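Local coordinates for putative uncharacterized protein (Campylobacter jejuni, PDB 5TPU), which is of unknown function but belongs to the WxcM-like family of the cupin clan and binds thymidine-5'-diphosphate, at residues Val63-Ile74 against Glu102-Leu113. The protein carries 3 engineered substitutions. Sequence-based numbering, arbitrary orientation.
Sequences VLIMMSGSCDII and EMKNFSYGAKLL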
ATOM      1  N   VAL A  63      -0.137   9.920  -1.417  1.00 19.15           N
ATOM      2  CA  VAL A  63      -1.551   9.553  -1.437  1.00 18.70           C
ATOM      3  C   VAL A  63      -1.873   8.676  -0.261  1.00 16.59           C
ATOM      4  O   VAL A  63      -1.229   7.650  -0.092  1.00 18.70           O
ATOM      5  CB  VAL A  63      -1.920   8.857  -2.744  1.00 18.41           C
ATOM      6  CG1 VAL A  63      -3.310   8.237  -2.645  1.00 19.41           C
ATOM      7  CG2 VAL A  63      -1.811   9.855  -3.874  1.00 19.45           C
ATOM      8  N   LEU A  64      -2.862   9.085   0.525  1.00 15.55           N
ATOM      9  CA  LEU A  64      -3.297   8.384   1.752  1.00 15.28           C
ATOM     10  C   LEU A  64      -4.544   7.570   1.487  1.00 14.96           C
ATOM     11  O   LEU A  64      -5.523   8.137   0.992  1.00 15.34           O
ATOM     12  CB  LEU A  64      -3.620   9.386   2.876  1.00 15.58           C
ATOM     13  CG  LEU A  64      -2.434   9.897   3.714  1.00 15.26           C
ATOM     14  CD1 LEU A  64      -1.369  10.516   2.825  1.00 16.35           C
ATOM     15  CD2 LEU A  64      -2.914  10.892   4.742  1.00 15.65           C
ATOM     16  N   ILE A  65      -4.541   6.282   1.837  1.00 14.91           N
ATOM     17  CA  ILE A  65      -5.738   5.442   1.731  1.00 15.19           C
ATOM     18  C   ILE A  65      -5.985   4.762   3.077  1.00 14.88           C
ATOM     19  O   ILE A  65      -5.100   4.128   3.619  1.00 15.10           O
ATOM     20  CB  ILE A  65      -5.509   4.389   0.632  1.00 16.19           C
ATOM     21  CG1 ILE A  65      -5.357   5.055  -0.731  1.00 17.61           C
ATOM     22  CG2 ILE A  65      -6.628   3.360   0.568  1.00 15.79           C
ATOM     23  CD1 ILE A  65      -4.545   4.245  -1.716  1.00 16.60           C
ATOM     24  N   MET A  66      -7.169   4.939   3.640  1.00 15.09           N
ATOM     25  CA  MET A  66      -7.577   4.240   4.832  1.00 17.46           C
ATOM     26  C   MET A  66      -7.957   2.814   4.424  1.00 18.68           C
ATOM     27  O   MET A  66      -9.062   2.579   3.964  1.00 18.50           O
ATOM     28  CB  MET A  66      -8.789   4.958   5.473  1.00 18.28           C
ATOM     29  CG  MET A  66      -8.648   5.354   6.911  1.00 19.95           C
ATOM     30  SD  MET A  66      -7.003   5.837   7.462  1.00 20.28           S
ATOM     31  CE  MET A  66      -6.983   4.922   8.988  1.00 24.53           C
ATOM     32  N   MET A  67      -7.018   1.898   4.583  1.00 18.33           N
ATOM     33  CA  MET A  67      -7.233   0.486   4.332  1.00 22.44           C
ATOM     34  C   MET A  67      -8.223  -0.163   5.281  1.00 21.79           C
ATOM     35  O   MET A  67      -8.894  -1.120   4.915  1.00 21.83           O
ATOM     36  CB  MET A  67      -5.916  -0.281   4.444  1.00 26.78           C
ATOM     37  CG  MET A  67      -4.980  -0.035   3.298  1.00 36.29           C
ATOM     38  SD  MET A  67      -5.514  -0.839   1.784  1.00 46.41           S
ATOM     39  CE  MET A  67      -6.339  -2.326   2.323  1.00 39.28           C
ATOM     40  N   SER A  68      -8.281   0.317   6.511  1.00 19.98           N
ATOM     41  CA  SER A  68      -9.338  -0.094   7.404  1.00 20.46           C
ATOM     42  C   SER A  68      -9.554   0.937   8.456  1.00 17.62           C
ATOM     43  O   SER A  68      -8.620   1.661   8.821  1.00 14.93           O
ATOM     44  CB  SER A  68      -9.040  -1.453   8.043  1.00 23.68           C
ATOM     45  OG  SER A  68      -7.928  -1.351   8.873  1.00 28.95           O
ATOM     46  N   GLY A  69     -10.819   1.051   8.876  1.00 15.53           N
ATOM     47  CA  GLY A  69     -11.197   2.007   9.869  1.00 17.03           C
ATOM     48  C   GLY A  69     -11.176   3.454   9.410  1.00 17.36           C
ATOM     49  O   GLY A  69     -11.328   3.741   8.245  1.00 19.98           O
ATOM     50  N   SER A  70     -10.939   4.355  10.340  1.00 17.08           N
ATOM     51  CA  SER A  70     -11.066   5.737  10.025  1.00 17.75           C
ATOM     52  C   SER A  70     -10.117   6.633  10.784  1.00 15.88           C
ATOM     53  O   SER A  70      -9.525   6.274  11.796  1.00 16.45           O
ATOM     54  CB  SER A  70     -12.502   6.219  10.189  1.00 17.55           C
ATOM     55  OG  SER A  70     -12.803   6.327  11.548  0.75 17.61           O
ATOM     56  N   CYS A  71      -9.969   7.823  10.231  1.00 16.80           N
ATOM     57  CA  CYS A  71      -9.250   8.920  10.880  1.00 18.11           C
ATOM     58  C   CYS A  71      -9.656  10.259  10.281  1.00 17.62           C
ATOM     59  O   CYS A  71     -10.320  10.302   9.274  1.00 19.14           O
ATOM     60  CB  CYS A  71      -7.724   8.759  10.786  1.00 16.47           C
ATOM     61  SG  CYS A  71      -7.085   9.174   9.158  1.00 20.36           S
ATOM     62  N   ASP A  72      -9.249  11.332  10.955  1.00 19.75           N
ATOM     63  CA  ASP A  72      -9.346  12.706  10.509  1.00 20.30           C
ATOM     64  C   ASP A  72      -7.947  13.211  10.231  1.00 24.27           C
ATOM     65  O   ASP A  72      -7.010  12.951  11.012  1.00 24.67           O
ATOM     66  CB  ASP A  72      -9.984  13.590  11.600  1.00 22.07           C
ATOM     67  CG  ASP A  72     -11.379  13.180  11.907  1.00 20.37           C
ATOM     68  OD1 ASP A  72     -12.066  12.703  10.969  1.00 22.62           O
ATOM     69  OD2 ASP A  72     -11.774  13.296  13.072  1.00 23.47           O
ATOM     70  N   ILE A  73      -7.840  13.915   9.105  1.00 23.32           N
ATOM     71  CA  ILE A  73      -6.651  14.630   8.686  1.00 28.61           C
ATOM     72  C   ILE A  73      -7.052  16.074   8.625  1.00 24.49           C
ATOM     73  O   ILE A  73      -7.961  16.444   7.871  1.00 21.71           O
ATOM     74  CB  ILE A  73      -6.154  14.317   7.255  1.00 32.09           C
ATOM     75  CG1 ILE A  73      -6.670  12.971   6.756  1.00 38.76           C
ATOM     76  CG2 ILE A  73      -4.643  14.542   7.169  1.00 33.83           C
ATOM     77  CD1 ILE A  73      -5.632  11.955   6.326  1.00 45.81           C
ATOM     78  N   ILE A  74      -6.360  16.885   9.412  1.00 26.37           N
ATOM     79  CA  ILE A  74      -6.448  18.308   9.264  1.00 24.52           C
ATOM     80  C   ILE A  74      -5.329  18.772   8.342  1.00 22.67           C
ATOM     81  O   ILE A  74      -4.151  18.583   8.603  1.00 23.09           O
ATOM     82  CB  ILE A  74      -6.380  18.971  10.623  1.00 30.65           C
ATOM     83  CG1 ILE A  74      -7.429  18.328  11.523  1.00 35.35           C
ATOM     84  CG2 ILE A  74      -6.587  20.475  10.479  1.00 33.06           C
ATOM     85  CD1 ILE A  74      -7.733  19.141  12.764  1.00 39.57           C
ATOM     86  N   GLU A 102      -2.013  16.962   9.971  1.00 28.33           N
ATOM     87  CA  GLU A 102      -2.035  16.318  11.226  1.00 29.84           C
ATOM     88  C   GLU A 102      -3.146  15.294  11.201  1.00 29.59           C
ATOM     89  O   GLU A 102      -4.266  15.554  10.731  1.00 29.75           O
ATOM     90  CB  GLU A 102      -2.068  17.355  12.343  1.00 34.18           C
ATOM     91  CG  GLU A 102      -3.372  17.778  12.967  1.00 39.00           C
ATOM     92  CD  GLU A 102      -3.245  17.791  14.476  1.00 41.63           C
ATOM     93  OE1 GLU A 102      -2.758  16.787  14.999  1.00 43.43           O
ATOM     94  OE2 GLU A 102      -3.609  18.777  15.139  1.00 46.52           O
ATOM     95  N   MET A 103      -2.779  14.088  11.619  1.00 25.49           N
ATOM     96  CA  MET A 103      -3.696  12.949  11.597  1.00 23.38           C
ATOM     97  C   MET A 103      -4.117  12.558  13.008  1.00 21.75           C
ATOM     98  O   MET A 103      -3.284  12.428  13.894  1.00 27.42           O
ATOM     99  CB  MET A 103      -3.000  11.807  10.932  1.00 22.90           C
ATOM    100  CG  MET A 103      -2.310  12.219   9.656  1.00 24.43           C
ATOM    101  SD  MET A 103      -2.159  10.818   8.577  1.00 25.93           S
ATOM    102  CE  MET A 103      -0.758   9.919   9.190  1.00 32.47           C
ATOM    103  N   LYS A 104      -5.408  12.385  13.213  1.00 20.89           N
ATOM    104  CA  LYS A 104      -5.948  12.185  14.530  1.00 21.89           C
ATOM    105  C   LYS A 104      -7.210  11.348  14.470  1.00 18.87           C
ATOM    106  O   LYS A 104      -7.640  10.961  13.397  1.00 16.89           O
ATOM    107  CB  LYS A 104      -6.220  13.560  15.189  1.00 26.16           C
ATOM    108  CG  LYS A 104      -7.367  14.353  14.562  1.00 30.55           C
ATOM    109  CD  LYS A 104      -7.651  15.685  15.278  1.00 35.27           C
ATOM    110  CE  LYS A 104      -8.952  16.255  14.737  1.00 38.55           C
ATOM    111  NZ  LYS A 104      -9.407  17.473  15.462  1.00 41.28           N
ATOM    112  N   ASN A 105      -7.787  11.096  15.643  1.00 20.01           N
ATOM    113  CA  ASN A 105      -8.944  10.259  15.814  1.00 22.52           C
ATOM    114  C   ASN A 105      -8.909   9.000  14.974  1.00 18.10           C
ATOM    115  O   ASN A 105      -9.925   8.680  14.365  1.00 18.16           O
ATOM    116  CB  ASN A 105     -10.211  11.044  15.449  1.00 25.93           C
ATOM    117  CG  ASN A 105     -10.395  12.244  16.326  1.00 31.26           C
ATOM    118  OD1 ASN A 105     -10.270  12.137  17.546  1.00 35.60           O
ATOM    119  ND2 ASN A 105     -10.667  13.405  15.717  1.00 34.18           N
ATOM    120  N   PHE A 106      -7.782   8.297  14.939  1.00 15.45           N
ATOM    121  CA  PHE A 106      -7.754   6.974  14.294  1.00 17.42           C
ATOM    122  C   PHE A 106      -8.708   6.076  15.062  1.00 15.33           C
ATOM    123  O   PHE A 106      -8.643   6.037  16.278  1.00 17.32           O
ATOM    124  CB  PHE A 106      -6.367   6.341  14.295  1.00 16.62           C
ATOM    125  CG  PHE A 106      -5.433   6.984  13.330  1.00 16.74           C
ATOM    126  CD1 PHE A 106      -4.831   8.190  13.643  1.00 16.72           C
ATOM    127  CD2 PHE A 106      -5.198   6.428  12.106  1.00 16.41           C
ATOM    128  CE1 PHE A 106      -3.993   8.804  12.750  1.00 18.32           C
ATOM    129  CE2 PHE A 106      -4.306   7.004  11.222  1.00 16.06           C
ATOM    130  CZ  PHE A 106      -3.716   8.205  11.528  1.00 17.08           C
ATOM    131  N   SER A 107      -9.618   5.407  14.382  1.00 16.18           N
ATOM    132  CA  SER A 107     -10.349   4.359  15.074  1.00 16.60           C
ATOM    133  C   SER A 107      -9.341   3.279  15.525  1.00 17.46           C
ATOM    134  O   SER A 107      -8.242   3.144  14.968  1.00 15.23           O
ATOM    135  CB  SER A 107     -11.433   3.796  14.186  1.00 16.79           C
ATOM    136  OG  SER A 107     -10.874   3.179  13.067  1.00 16.08           O
ATOM    137  N   TYR A 108      -9.663   2.590  16.610  1.00 15.59           N
ATOM    138  CA  TYR A 108      -8.729   1.661  17.199  1.00 17.14           C
ATOM    139  C   TYR A 108      -8.301   0.591  16.205  1.00 17.81           C
ATOM    140  O   TYR A 108      -9.138  -0.062  15.629  1.00 17.61           O
ATOM    141  CB  TYR A 108      -9.409   0.954  18.343  1.00 18.01           C
ATOM    142  CG  TYR A 108      -8.478   0.068  19.093  1.00 18.99           C
ATOM    143  CD1 TYR A 108      -7.744   0.577  20.128  1.00 20.49           C
ATOM    144  CD2 TYR A 108      -8.343  -1.302  18.784  1.00 18.78           C
ATOM    145  CE1 TYR A 108      -6.882  -0.216  20.847  1.00 20.86           C
ATOM    146  CE2 TYR A 108      -7.508  -2.109  19.509  1.00 17.65           C
ATOM    147  CZ  TYR A 108      -6.780  -1.566  20.533  1.00 19.64           C
ATOM    148  OH  TYR A 108      -5.915  -2.315  21.289  1.00 24.33           O
ATOM    149  N   GLY A 109      -7.000   0.465  15.979  1.00 16.97           N
ATOM    150  CA  GLY A 109      -6.486  -0.503  15.068  1.00 16.47           C
ATOM    151  C   GLY A 109      -6.691  -0.144  13.622  1.00 16.28           C
ATOM    152  O   GLY A 109      -6.470  -0.976  12.774  1.00 14.48           O
ATOM    153  N   ALA A 110      -7.030   1.096  13.310  1.00 15.94           N
ATOM    154  CA  ALA A 110      -7.190   1.477  11.918  1.00 15.84           C
ATOM    155  C   ALA A 110      -5.869   1.398  11.182  1.00 14.62           C
ATOM    156  O   ALA A 110      -4.816   1.478  11.797  1.00 15.26           O
ATOM    157  CB  ALA A 110      -7.740   2.884  11.801  1.00 17.46           C
ATOM    158  N   LYS A 111      -5.952   1.238   9.869  1.00 14.47           N
ATOM    159  CA  LYS A 111      -4.795   1.038   9.031  1.00 17.66           C
ATOM    160  C   LYS A 111      -4.758   2.001   7.883  1.00 14.79           C
ATOM    161  O   LYS A 111      -5.680   2.076   7.095  1.00 17.82           O
ATOM    162  CB  LYS A 111      -4.727  -0.392   8.493  1.00 19.17           C
ATOM    163  CG  LYS A 111      -4.749  -1.438   9.601  1.00 25.47           C
ATOM    164  CD  LYS A 111      -4.497  -2.864   9.075  1.00 32.44           C
ATOM    165  CE  LYS A 111      -4.955  -3.965  10.047  1.00 34.84           C
ATOM    166  NZ  LYS A 111      -6.369  -3.725  10.491  1.00 40.04           N
ATOM    167  N   LEU A 112      -3.646   2.690   7.763  1.00 13.25           N
ATOM    168  CA  LEU A 112      -3.464   3.706   6.759  1.00 12.30           C
ATOM    169  C   LEU A 112      -2.337   3.306   5.836  1.00 11.78           C
ATOM    170  O   LEU A 112      -1.253   3.071   6.297  1.00 13.06           O
ATOM    171  CB  LEU A 112      -3.084   4.989   7.449  1.00 12.33           C
ATOM    172  CG  LEU A 112      -2.632   6.164   6.569  1.00 12.28           C
ATOM    173  CD1 LEU A 112      -3.735   6.666   5.659  1.00 11.90           C
ATOM    174  CD2 LEU A 112      -2.209   7.234   7.546  1.00 12.23           C
ATOM    175  N   LEU A 113      -2.618   3.272   4.542  1.00 11.97           N
ATOM    176  CA  LEU A 113      -1.680   3.076   3.477  1.00 12.63           C
ATOM    177  C   LEU A 113      -1.278   4.418   2.869  1.00 13.98           C
ATOM    178  O   LEU A 113      -2.133   5.295   2.619  1.00 14.32           O
ATOM    179  CB  LEU A 113      -2.282   2.184   2.406  1.00 14.08           C
ATOM    180  CG  LEU A 113      -1.355   1.936   1.201  1.00 14.58           C
ATOM    181  CD1 LEU A 113      -0.163   1.103   1.635  1.00 15.47           C
ATOM    182  CD2 LEU A 113      -2.125   1.213   0.101  1.00 14.17           C
TER
HETATM  183  O   HOH W   1     -11.940   8.929  12.707  1.00 34.89           O
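Cys71 lies over the Phe106 ring where 63-74 and 102-113, each passing from one antiparallel sheet to the other, run side by side in the cupin-type beta fold. Its CB sits 3.7 Å from the ring centroid, 12° off the normal, a CH-pi contact. With SG between the backbone N and the carbonyl carbon (chi1 76°), the sulfur stays over the same face, 4.4 Å from the ring centroid. Met66 bends at chi2 and chi3, and its CE touches Ala110 CB and approaches the Phe106 ring obliquely. The Leu112 side chain crosses that of Met66 at about a right angle, its CD1 3.8 Å from Met66 SD.

Two antiparallel ladders carry these side chains, 63-66 with 111-113 in one sheet and 71-74 with 102-104 in the other. A classic beta bulge sets Met67 and Ser68 together opposite Lys111, shifting the register by one. Lys111 O takes a straight bond from Ser68 N and a weak one from Met67 N. Between the sheets, Ser107 begins a type II turn, and its OG accepts a hydrogen bond from Ser70 N at 3.0 Å. Thr46 OG1 hydrogen-bonds to Ala110 O. Leu113 and Met67 pack against their counterparts in the second subunit. Just before the turn, Asn105 ND2 donates to Asp72 OD2 at 2.9 Å, on the anti side, with carboxylate and amide planes 83° apart.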